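Local coordinates for protein esterase (uncultured bacterium FLS12, PDB 4RGY) that hydrolyses esters as a low-temperature-active alkaline esterase, probably with the serine chemistry of the alpha/beta-hydrolase clan, at residues A[136-141]-A[195-200]; A[145-150]-A[258-263]; A[151-156]-A[220-225]; A[206-211]-A[232-237]. All coordinates share one frame; numbering follows the deposited sequence.

Interaction 1: A[136-141]-A[195-200]; sequences GMRHPE and AERMAQ
The backbones of M137, in the last turn of helix 127-138, and M198, on helix 191-200, come within 6.7 Å of each other at their CA atoms, and the two methionine side chains cross between them at about a right angle. M198 starts out with CG anti to its backbone N (chi1 -171°), then bends twice and folds its methyl back against the partner helix, so that M198 CE rests 3.8 Å from M137 O and 4.1 Å from P140 CB. The thioether M198 SD meets M137 CG at 4.1 Å. M137, bent near its tip, sends its own sulfur across instead, and M137 SD touches the backbone of A195, 3.8 Å from A195 N. Further out the contact turns polar. A water at the edge of the R197 guanidinium, in its plane, accepts from R197 NH1 and donates to M137 O over 3.1 Å, which gives this carbonyl near the helix end a partner. R138 CD lies 4.2 Å from R197 NH1, with the like-charged groups near each other but not in contact, and R138 has a long, weak ion pair with D188. This is helix-to-helix packing through interleaved methionines, within a helical layer beside the central sheet of an alpha/beta-hydrolase fold.

Interaction 2: A[145-150]-A[258-263]; sequences AAASLS and LAWLPL
A146 O, which accepts a hydrogen bond from the backbone N of Y209 on the neighbouring strand, is also met by the indole of W260, with W260 CH2 3.7 Å from A146 O. Between the segments themselves there is no hydrogen bond; the touching is done by the far corner of the benzo ring. A chi1 of 163° swings the indole away from the backbone N of W260 and carries that corner down onto the strand, where W260 CH2 lies 3.8 Å from A145 CB and W260 CZ3 lies 4.1 Å from A147 CB. A145 and A147 point the same way because residues alternate along a strand, while A146 turns to the other face, toward V122. In the alpha/beta-hydrolase fold this is the last helix, 247-260, and the tail after it lying over an inner strand of the sheet. K207 adds a hydrogen bond from its NZ to W260 O and a cation-pi contact with the indole. Were W260 cut back to an alanine, K207 would probably lose its aromatic partner and a gap would open above A145 and A147. Where the chain leaves the helix, P262 sits at the centre of an inverse gamma turn and presses P262 CD to 3.6 Å from A145 CB. L261 reaches the same methyl with its CD2 branch, L261 CD2 lying 4.2 Å from A145 CB.

Interaction 3: A[151-156]-A[220-225]; sequences GALDIT and EDNVRF
D154 reaches from the loop after strand 145-149 to D221 and R224 on helix 219-232. Its CB lies 4.1 Å from D221 CG, and a chi1 of -170° extends the carboxylate away from the backbone N of D154, past D221 to the guanidinium. D154 OD2 is held there by two nitrogens of R224: R224 NH2 at 2.8 Å, on the anti lone pair, and R224 NH1 at 3.1 Å. Both bonds run in the guanidinium plane, although the carboxylate itself is turned 56° from it. The other oxygen, D154 OD1, faces its own loop, accepting from T156 N in an Asx turn and from T156 OG1 at 2.6 Å. Deeper in, N222 ND2 donates to G151 O over 2.9 Å, on a lone pair but bent, and gives a second bond to L218 O. L153 CD1 lies 3.6 Å from F225 CD2, the two side chains crossing at about a right angle. A152 next door has a backbone bond with S126, the probable nucleophile. R224 NH2 also bridges to D221 OD1, so one arginine is shared between two carboxylates 4.5 Å apart (D154 OD2 to D221 OD1); its charge probably offsets their mutual repulsion.

Interaction 4: A[206-211]-A[232-237]; sequences PKLYQC and LGLDFM
M237 is stitched to the neighbouring strand on both sides of Y209, in the parallel pattern: M237 N donates to L208 O over 2.9 Å, and Q210 N donates to M237 O, also over 2.9 Å and nearly in line with the carbonyl. Around these bonds the side chains sort themselves to the two faces of the sheet. On one, L208 CB stands over the centre of the F236 ring, 3.5 Å from its centroid and 8° off the normal, a CH-pi contact. A chi1 of -64° sets L208 CG opposite its carbonyl carbon and sends the branch L208 CD1 out across the ring to F236 CE1 at 3.6 Å, where it also meets L234. With a serine in place of F236, L208 CB is likely to lose the ring face it rests on, leaving a gap toward V229. On the other face Y209 CD2 packs against M237 CG at 3.6 Å.

Where the strands part, two waters take over: one accepts from L208 N and can donate to D235 O at 2.8 Å; the other is placed to donate to D235 O and P206 O. Further out, Y209 OH bonds E239, and Q210 NE2 bonds N222 O on helix 219-232. That helix ends in a Schellman motif at G233, whose positive phi turns the chain back into strand 236-241, completing a beta-alpha-beta crossover. Main-chain bonds thus set the register, while largely apolar side-chain packing lies on both faces, the L208-F236 pair on the one where F236 also meets V229 of helix 219-232.

Interactions 2 and 4 are the buried ones and share the sheet, since strands 145-149 and 207-213 are neighbours; K207 and Y209 touch W260, linking the two directly. Only interaction 4 pairs strands through backbone bonds; interaction 2 is a helix end and tail laid on a strand, mostly carbon contacts with no hydrogen bond between its segments. Interactions 1 and 3 are only partly buried: methionines, with a water bridging R197 to a backbone carbonyl, in one; in the other a salt-bridge network outside a buried part that mixes the L153-F225 contact with an asparagine bond to the backbone. Helix 219-232 joins interactions 3 and 4, where F225 meets F236, and M198 of interaction 1 packs on L234 of interaction 4.

Interaction 1: A[136-141]-A[195-200]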
# COMPACT_ATOMS: atom_id res chain seq x y z
N GLY A 136 28.26 -1.28 -10.47
CA GLY A 136 29.53 -1.11 -9.80
C GLY A 136 30.69 -0.98 -10.77
O GLY A 136 31.64 -0.23 -10.51
N MET A 137 30.62 -1.69 -11.89
CA MET A 137 31.74 -1.70 -12.83
C MET A 137 31.62 -0.66 -13.95
O MET A 137 32.62 -0.30 -14.57
CB MET A 137 31.96 -3.12 -13.39
CG MET A 137 32.38 -4.11 -12.30
SD MET A 137 33.05 -5.64 -12.99
CE MET A 137 31.56 -6.44 -13.54
N ARG A 138 30.40 -0.18 -14.21
CA ARG A 138 30.21 0.91 -15.16
C ARG A 138 30.38 2.25 -14.46
O ARG A 138 30.86 3.22 -15.05
CB ARG A 138 28.84 0.83 -15.84
CG ARG A 138 28.68 -0.33 -16.81
CD ARG A 138 29.26 -0.01 -18.19
NE ARG A 138 28.45 1.01 -18.87
CZ ARG A 138 27.36 0.74 -19.58
NH1 ARG A 138 26.95 -0.51 -19.74
NH2 ARG A 138 26.67 1.74 -20.13
N HIS A 139 29.97 2.30 -13.19
CA HIS A 139 30.07 3.53 -12.42
C HIS A 139 30.79 3.33 -11.09
O HIS A 139 30.21 3.58 -10.04
CB HIS A 139 28.68 4.12 -12.20
CG HIS A 139 28.03 4.59 -13.46
ND1 HIS A 139 28.47 5.70 -14.16
CD2 HIS A 139 26.98 4.10 -14.16
CE1 HIS A 139 27.71 5.88 -15.22
NE2 HIS A 139 26.80 4.92 -15.25
N PRO A 140 32.06 2.91 -11.14
CA PRO A 140 32.79 2.65 -9.89
C PRO A 140 32.97 3.91 -9.06
O PRO A 140 33.24 3.82 -7.87
CB PRO A 140 34.14 2.13 -10.39
CG PRO A 140 34.29 2.71 -11.74
CD PRO A 140 32.91 2.73 -12.32
N GLU A 141 32.81 5.08 -9.69
CA GLU A 141 32.93 6.34 -8.99
C GLU A 141 31.68 6.67 -8.15
O GLU A 141 31.71 7.60 -7.34
CB GLU A 141 33.23 7.49 -9.97
CG GLU A 141 32.03 7.97 -10.80
CD GLU A 141 31.70 7.07 -11.99
OE1 GLU A 141 32.46 6.13 -12.29
OE2 GLU A 141 30.66 7.33 -12.66
N ALA A 195 34.80 -6.43 -16.23
CA ALA A 195 35.80 -6.85 -15.26
C ALA A 195 37.22 -6.63 -15.81
O ALA A 195 38.10 -6.20 -15.08
CB ALA A 195 35.59 -8.31 -14.87
N GLU A 196 37.43 -6.88 -17.10
CA GLU A 196 38.72 -6.59 -17.72
C GLU A 196 39.07 -5.10 -17.64
O GLU A 196 40.23 -4.73 -17.42
CB GLU A 196 38.79 -7.09 -19.17
CG GLU A 196 38.71 -8.60 -19.29
CD GLU A 196 39.20 -9.12 -20.63
OE1 GLU A 196 40.32 -8.75 -21.03
OE2 GLU A 196 38.45 -9.88 -21.27
N ARG A 197 38.08 -4.23 -17.82
CA ARG A 197 38.32 -2.80 -17.66
C ARG A 197 38.76 -2.50 -16.23
O ARG A 197 39.73 -1.77 -16.01
CB ARG A 197 37.06 -1.99 -17.94
CG ARG A 197 36.39 -2.25 -19.26
CD ARG A 197 35.16 -1.35 -19.35
NE ARG A 197 34.42 -1.54 -20.58
CZ ARG A 197 33.40 -0.78 -20.97
NH1 ARG A 197 32.98 0.22 -20.20
NH2 ARG A 197 32.78 -1.04 -22.11
N MET A 198 38.03 -3.04 -15.27
CA MET A 198 38.31 -2.76 -13.87
C MET A 198 39.70 -3.23 -13.43
O MET A 198 40.35 -2.58 -12.62
CB MET A 198 37.25 -3.39 -12.98
CG MET A 198 37.35 -2.95 -11.53
SD MET A 198 35.81 -2.21 -10.99
CE MET A 198 35.57 -1.11 -12.39
N ALA A 199 40.14 -4.35 -13.98
CA ALA A 199 41.42 -4.93 -13.59
C ALA A 199 42.59 -4.02 -13.96
O ALA A 199 43.67 -4.12 -13.38
CB ALA A 199 41.58 -6.28 -14.22
N GLN A 200 42.37 -3.14 -14.94
CA GLN A 200 43.42 -2.24 -15.42
C GLN A 200 43.21 -0.81 -14.95
O GLN A 200 44.03 0.07 -15.23
CB GLN A 200 43.49 -2.27 -16.95
CG GLN A 200 43.77 -3.64 -17.53
CD GLN A 200 44.35 -3.58 -18.93
OE1 GLN A 200 44.85 -2.54 -19.38
NE2 GLN A 200 44.30 -4.70 -19.63
O HOH W 1 33.50 1.00 -17.19

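Interaction 2: A[145-150]-A[258-263]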
# COMPACT_ATOMS: atom_id res chain seq x y z
N ALA A 145 30.51 -0.13 -2.95
CA ALA A 145 30.42 -1.59 -2.92
C ALA A 145 29.27 -2.07 -3.80
O ALA A 145 28.25 -1.38 -3.92
CB ALA A 145 30.21 -2.08 -1.50
N ALA A 146 29.47 -3.23 -4.42
CA ALA A 146 28.48 -3.87 -5.28
C ALA A 146 28.51 -5.37 -5.01
O ALA A 146 29.59 -5.97 -4.95
CB ALA A 146 28.76 -3.58 -6.76
N ALA A 147 27.34 -5.98 -4.85
CA ALA A 147 27.24 -7.37 -4.44
C ALA A 147 26.23 -8.14 -5.29
O ALA A 147 25.10 -7.66 -5.51
CB ALA A 147 26.84 -7.47 -2.98
N SER A 148 26.64 -9.32 -5.75
CA SER A 148 25.75 -10.19 -6.50
C SER A 148 25.44 -11.48 -5.75
O SER A 148 26.35 -12.17 -5.28
CB SER A 148 26.36 -10.54 -7.85
OG SER A 148 25.64 -11.57 -8.51
N LEU A 149 24.15 -11.79 -5.63
CA LEU A 149 23.69 -13.02 -4.99
C LEU A 149 23.05 -13.91 -6.03
O LEU A 149 22.04 -13.53 -6.63
CB LEU A 149 22.69 -12.72 -3.86
CG LEU A 149 23.18 -11.90 -2.67
CD1 LEU A 149 23.17 -10.41 -3.01
CD2 LEU A 149 22.31 -12.15 -1.45
N SER A 150 23.65 -15.08 -6.28
CA SER A 150 23.14 -16.01 -7.29
C SER A 150 22.86 -15.29 -8.60
O SER A 150 21.77 -15.40 -9.17
CB SER A 150 21.87 -16.68 -6.77
OG SER A 150 22.07 -17.19 -5.47
N LEU A 258 25.35 -7.56 4.22
CA LEU A 258 25.21 -6.38 5.07
C LEU A 258 26.42 -6.20 6.00
O LEU A 258 26.91 -5.09 6.16
CB LEU A 258 23.91 -6.43 5.87
CG LEU A 258 22.62 -6.23 5.07
CD1 LEU A 258 21.42 -6.54 5.94
CD2 LEU A 258 22.51 -4.82 4.51
N ALA A 259 26.91 -7.29 6.58
CA ALA A 259 28.06 -7.22 7.48
C ALA A 259 29.33 -6.83 6.75
O ALA A 259 30.26 -6.25 7.33
CB ALA A 259 28.26 -8.55 8.19
N TRP A 260 29.37 -7.16 5.46
CA TRP A 260 30.52 -6.95 4.60
C TRP A 260 30.60 -5.53 4.04
O TRP A 260 31.67 -5.07 3.63
CB TRP A 260 30.48 -7.99 3.48
CG TRP A 260 31.33 -7.74 2.26
CD1 TRP A 260 32.61 -8.18 2.04
CD2 TRP A 260 30.94 -7.04 1.07
NE1 TRP A 260 33.04 -7.78 0.79
CE2 TRP A 260 32.02 -7.08 0.17
CE3 TRP A 260 29.76 -6.38 0.68
CZ2 TRP A 260 31.98 -6.48 -1.08
CZ3 TRP A 260 29.72 -5.79 -0.56
CH2 TRP A 260 30.82 -5.84 -1.43
N LEU A 261 29.47 -4.82 4.02
CA LEU A 261 29.45 -3.47 3.46
C LEU A 261 30.46 -2.56 4.17
O LEU A 261 30.58 -2.61 5.39
CB LEU A 261 28.06 -2.84 3.57
CG LEU A 261 26.92 -3.43 2.72
CD1 LEU A 261 25.63 -2.67 3.00
CD2 LEU A 261 27.26 -3.42 1.23
N PRO A 262 31.19 -1.75 3.40
CA PRO A 262 32.12 -0.80 4.02
C PRO A 262 31.37 0.44 4.52
O PRO A 262 31.52 1.55 4.00
CB PRO A 262 33.06 -0.45 2.87
CG PRO A 262 32.20 -0.58 1.64
CD PRO A 262 31.27 -1.73 1.93
N LEU A 263 30.56 0.23 5.54
CA LEU A 263 29.66 1.26 6.03
C LEU A 263 30.33 2.11 7.12
O LEU A 263 30.90 1.57 8.06
CB LEU A 263 28.38 0.62 6.57
CG LEU A 263 27.34 1.50 7.24
CD1 LEU A 263 26.83 2.52 6.26
CD2 LEU A 263 26.20 0.65 7.76

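Interaction 3: A[151-156]-A[220-225]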
# COMPACT_ATOMS: atom_id res chain seq x y z
N GLY A 151 23.86 -14.56 -9.08
CA GLY A 151 23.66 -13.65 -10.19
C GLY A 151 23.63 -14.33 -11.55
O GLY A 151 24.28 -15.37 -11.76
N ALA A 152 22.87 -13.75 -12.47
CA ALA A 152 22.91 -14.16 -13.87
C ALA A 152 24.06 -13.41 -14.53
O ALA A 152 23.87 -12.43 -15.25
CB ALA A 152 21.58 -13.83 -14.55
N LEU A 153 25.28 -13.87 -14.25
CA LEU A 153 26.46 -13.06 -14.53
C LEU A 153 27.04 -13.22 -15.93
O LEU A 153 27.95 -12.48 -16.30
CB LEU A 153 27.54 -13.29 -13.48
CG LEU A 153 27.10 -13.00 -12.04
CD1 LEU A 153 28.27 -13.03 -11.06
CD2 LEU A 153 26.38 -11.66 -11.98
N ASP A 154 26.51 -14.16 -16.70
CA ASP A 154 26.87 -14.32 -18.11
C ASP A 154 25.62 -14.17 -18.97
O ASP A 154 24.80 -15.08 -19.04
CB ASP A 154 27.54 -15.68 -18.35
CG ASP A 154 28.16 -15.78 -19.74
OD1 ASP A 154 27.94 -14.87 -20.58
OD2 ASP A 154 28.86 -16.78 -20.00
N ILE A 155 25.49 -13.01 -19.62
CA ILE A 155 24.30 -12.75 -20.43
C ILE A 155 24.48 -13.09 -21.92
O ILE A 155 23.61 -12.80 -22.75
CB ILE A 155 23.74 -11.30 -20.25
CG1 ILE A 155 24.83 -10.22 -20.33
CG2 ILE A 155 23.04 -11.17 -18.91
CD1 ILE A 155 25.54 -10.08 -21.67
N THR A 156 25.62 -13.68 -22.27
CA THR A 156 25.88 -14.04 -23.66
C THR A 156 25.10 -15.28 -24.05
O THR A 156 24.59 -16.00 -23.19
CB THR A 156 27.37 -14.26 -23.96
OG1 THR A 156 27.88 -15.34 -23.18
CG2 THR A 156 28.18 -13.00 -23.69
N GLU A 220 27.18 -22.74 -12.54
CA GLU A 220 28.27 -22.86 -13.49
C GLU A 220 28.69 -21.50 -14.05
O GLU A 220 29.89 -21.22 -14.14
CB GLU A 220 27.92 -23.84 -14.62
CG GLU A 220 27.85 -25.30 -14.19
CD GLU A 220 26.76 -25.57 -13.15
OE1 GLU A 220 25.67 -24.96 -13.24
OE2 GLU A 220 27.00 -26.39 -12.24
N ASP A 221 27.71 -20.67 -14.40
CA ASP A 221 28.00 -19.31 -14.86
C ASP A 221 28.73 -18.53 -13.78
O ASP A 221 29.64 -17.75 -14.07
CB ASP A 221 26.71 -18.55 -15.20
CG ASP A 221 26.08 -19.00 -16.51
OD1 ASP A 221 26.73 -19.72 -17.28
OD2 ASP A 221 24.93 -18.59 -16.77
N ASN A 222 28.32 -18.71 -12.52
CA ASN A 222 29.00 -18.05 -11.43
C ASN A 222 30.44 -18.50 -11.24
O ASN A 222 31.33 -17.67 -11.01
CB ASN A 222 28.20 -18.18 -10.13
CG ASN A 222 27.17 -17.09 -9.99
OD1 ASN A 222 27.46 -16.02 -9.46
ND2 ASN A 222 25.96 -17.33 -10.51
N VAL A 223 30.68 -19.80 -11.35
CA VAL A 223 32.04 -20.31 -11.24
C VAL A 223 32.91 -19.75 -12.38
O VAL A 223 34.06 -19.34 -12.16
CB VAL A 223 32.07 -21.85 -11.24
CG1 VAL A 223 33.50 -22.37 -11.41
CG2 VAL A 223 31.44 -22.37 -9.95
N ARG A 224 32.35 -19.68 -13.58
CA ARG A 224 33.10 -19.12 -14.70
C ARG A 224 33.43 -17.64 -14.49
O ARG A 224 34.55 -17.20 -14.78
CB ARG A 224 32.38 -19.38 -16.02
CG ARG A 224 32.51 -20.85 -16.46
CD ARG A 224 31.98 -21.10 -17.87
NE ARG A 224 30.59 -20.70 -18.00
CZ ARG A 224 30.21 -19.56 -18.56
NH1 ARG A 224 31.13 -18.74 -19.04
NH2 ARG A 224 28.92 -19.24 -18.63
N PHE A 225 32.49 -16.87 -13.95
CA PHE A 225 32.76 -15.46 -13.68
C PHE A 225 33.81 -15.31 -12.57
O PHE A 225 34.73 -14.50 -12.68
CB PHE A 225 31.48 -14.69 -13.34
CG PHE A 225 31.71 -13.22 -13.07
CD1 PHE A 225 31.86 -12.32 -14.11
CD2 PHE A 225 31.80 -12.76 -11.76
CE1 PHE A 225 32.08 -10.97 -13.85
CE2 PHE A 225 32.02 -11.41 -11.51
CZ PHE A 225 32.16 -10.52 -12.55
O HOH W 2 26.47 -14.12 -7.84
O HOH W 3 24.00 -16.06 -16.35

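Interaction 4: A[206-211]-A[232-237]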
# COMPACT_ATOMS: atom_id res chain seq x y z
N PRO A 206 35.13 -0.44 -6.49
CA PRO A 206 34.26 -0.72 -5.34
C PRO A 206 34.66 -2.02 -4.67
O PRO A 206 35.33 -2.85 -5.31
CB PRO A 206 32.88 -0.88 -6.00
CG PRO A 206 32.99 -0.24 -7.35
CD PRO A 206 34.41 -0.49 -7.77
N LYS A 207 34.28 -2.20 -3.42
CA LYS A 207 34.33 -3.51 -2.80
C LYS A 207 33.36 -4.40 -3.58
O LYS A 207 32.27 -3.94 -3.94
CB LYS A 207 33.89 -3.41 -1.33
CG LYS A 207 34.62 -4.36 -0.39
CD LYS A 207 34.11 -4.23 1.04
CE LYS A 207 34.89 -5.16 1.96
NZ LYS A 207 34.36 -5.13 3.34
N LEU A 208 33.76 -5.63 -3.89
CA LEU A 208 32.96 -6.49 -4.77
C LEU A 208 32.68 -7.83 -4.11
O LEU A 208 33.58 -8.44 -3.54
CB LEU A 208 33.67 -6.70 -6.11
CG LEU A 208 33.84 -5.42 -6.93
CD1 LEU A 208 34.88 -5.59 -8.02
CD2 LEU A 208 32.51 -4.95 -7.54
N TYR A 209 31.43 -8.28 -4.21
CA TYR A 209 30.99 -9.50 -3.55
C TYR A 209 30.23 -10.35 -4.55
O TYR A 209 29.41 -9.85 -5.33
CB TYR A 209 30.09 -9.16 -2.34
CG TYR A 209 29.50 -10.36 -1.61
CD1 TYR A 209 28.39 -11.02 -2.12
CD2 TYR A 209 30.05 -10.81 -0.41
CE1 TYR A 209 27.86 -12.12 -1.46
CE2 TYR A 209 29.51 -11.90 0.26
CZ TYR A 209 28.42 -12.55 -0.28
OH TYR A 209 27.88 -13.65 0.37
N GLN A 210 30.47 -11.65 -4.49
CA GLN A 210 29.74 -12.61 -5.30
C GLN A 210 29.46 -13.86 -4.50
O GLN A 210 30.37 -14.43 -3.90
CB GLN A 210 30.57 -13.00 -6.53
CG GLN A 210 29.95 -14.10 -7.37
CD GLN A 210 30.89 -14.68 -8.42
OE1 GLN A 210 32.09 -14.39 -8.45
NE2 GLN A 210 30.35 -15.50 -9.30
N CYS A 211 28.20 -14.31 -4.48
CA CYS A 211 27.91 -15.63 -3.92
C CYS A 211 26.94 -16.41 -4.79
O CYS A 211 26.24 -15.84 -5.62
CB CYS A 211 27.39 -15.52 -2.47
SG CYS A 211 25.64 -14.99 -2.32
N LEU A 232 42.15 -12.34 -13.28
CA LEU A 232 42.48 -10.95 -13.60
C LEU A 232 43.13 -10.21 -12.45
O LEU A 232 43.74 -9.15 -12.67
CB LEU A 232 41.23 -10.17 -14.03
CG LEU A 232 40.54 -10.57 -15.33
CD1 LEU A 232 39.22 -9.82 -15.45
CD2 LEU A 232 41.43 -10.26 -16.51
N GLY A 233 43.00 -10.72 -11.23
CA GLY A 233 43.49 -10.01 -10.06
C GLY A 233 42.49 -9.06 -9.43
O GLY A 233 42.85 -8.27 -8.56
N LEU A 234 41.23 -9.14 -9.87
CA LEU A 234 40.18 -8.26 -9.36
C LEU A 234 39.63 -8.81 -8.05
O LEU A 234 39.08 -9.91 -8.02
CB LEU A 234 39.08 -8.15 -10.43
CG LEU A 234 37.93 -7.17 -10.26
CD1 LEU A 234 38.48 -5.79 -10.04
CD2 LEU A 234 37.05 -7.21 -11.50
N ASP A 235 39.79 -8.05 -6.96
CA ASP A 235 39.47 -8.48 -5.59
C ASP A 235 37.97 -8.63 -5.30
O ASP A 235 37.26 -7.63 -5.13
CB ASP A 235 40.12 -7.53 -4.57
CG ASP A 235 40.07 -8.06 -3.12
OD1 ASP A 235 39.60 -9.19 -2.88
OD2 ASP A 235 40.53 -7.33 -2.22
N PHE A 236 37.51 -9.87 -5.23
CA PHE A 236 36.14 -10.21 -4.86
C PHE A 236 36.12 -11.04 -3.59
O PHE A 236 36.98 -11.90 -3.37
CB PHE A 236 35.48 -11.08 -5.94
CG PHE A 236 34.72 -10.31 -7.00
CD1 PHE A 236 35.40 -9.70 -8.04
CD2 PHE A 236 33.33 -10.27 -6.98
CE1 PHE A 236 34.71 -9.02 -9.03
CE2 PHE A 236 32.63 -9.59 -7.96
CZ PHE A 236 33.32 -8.97 -9.00
N MET A 237 35.13 -10.79 -2.75
CA MET A 237 34.76 -11.77 -1.74
C MET A 237 33.83 -12.73 -2.45
O MET A 237 32.78 -12.32 -2.95
CB MET A 237 34.06 -11.10 -0.56
CG MET A 237 33.37 -12.08 0.38
SD MET A 237 34.53 -13.18 1.22
CE MET A 237 35.60 -12.00 2.02
O HOH W 4 37.44 -4.81 -5.40
O HOH W 5 36.40 -6.56 -2.73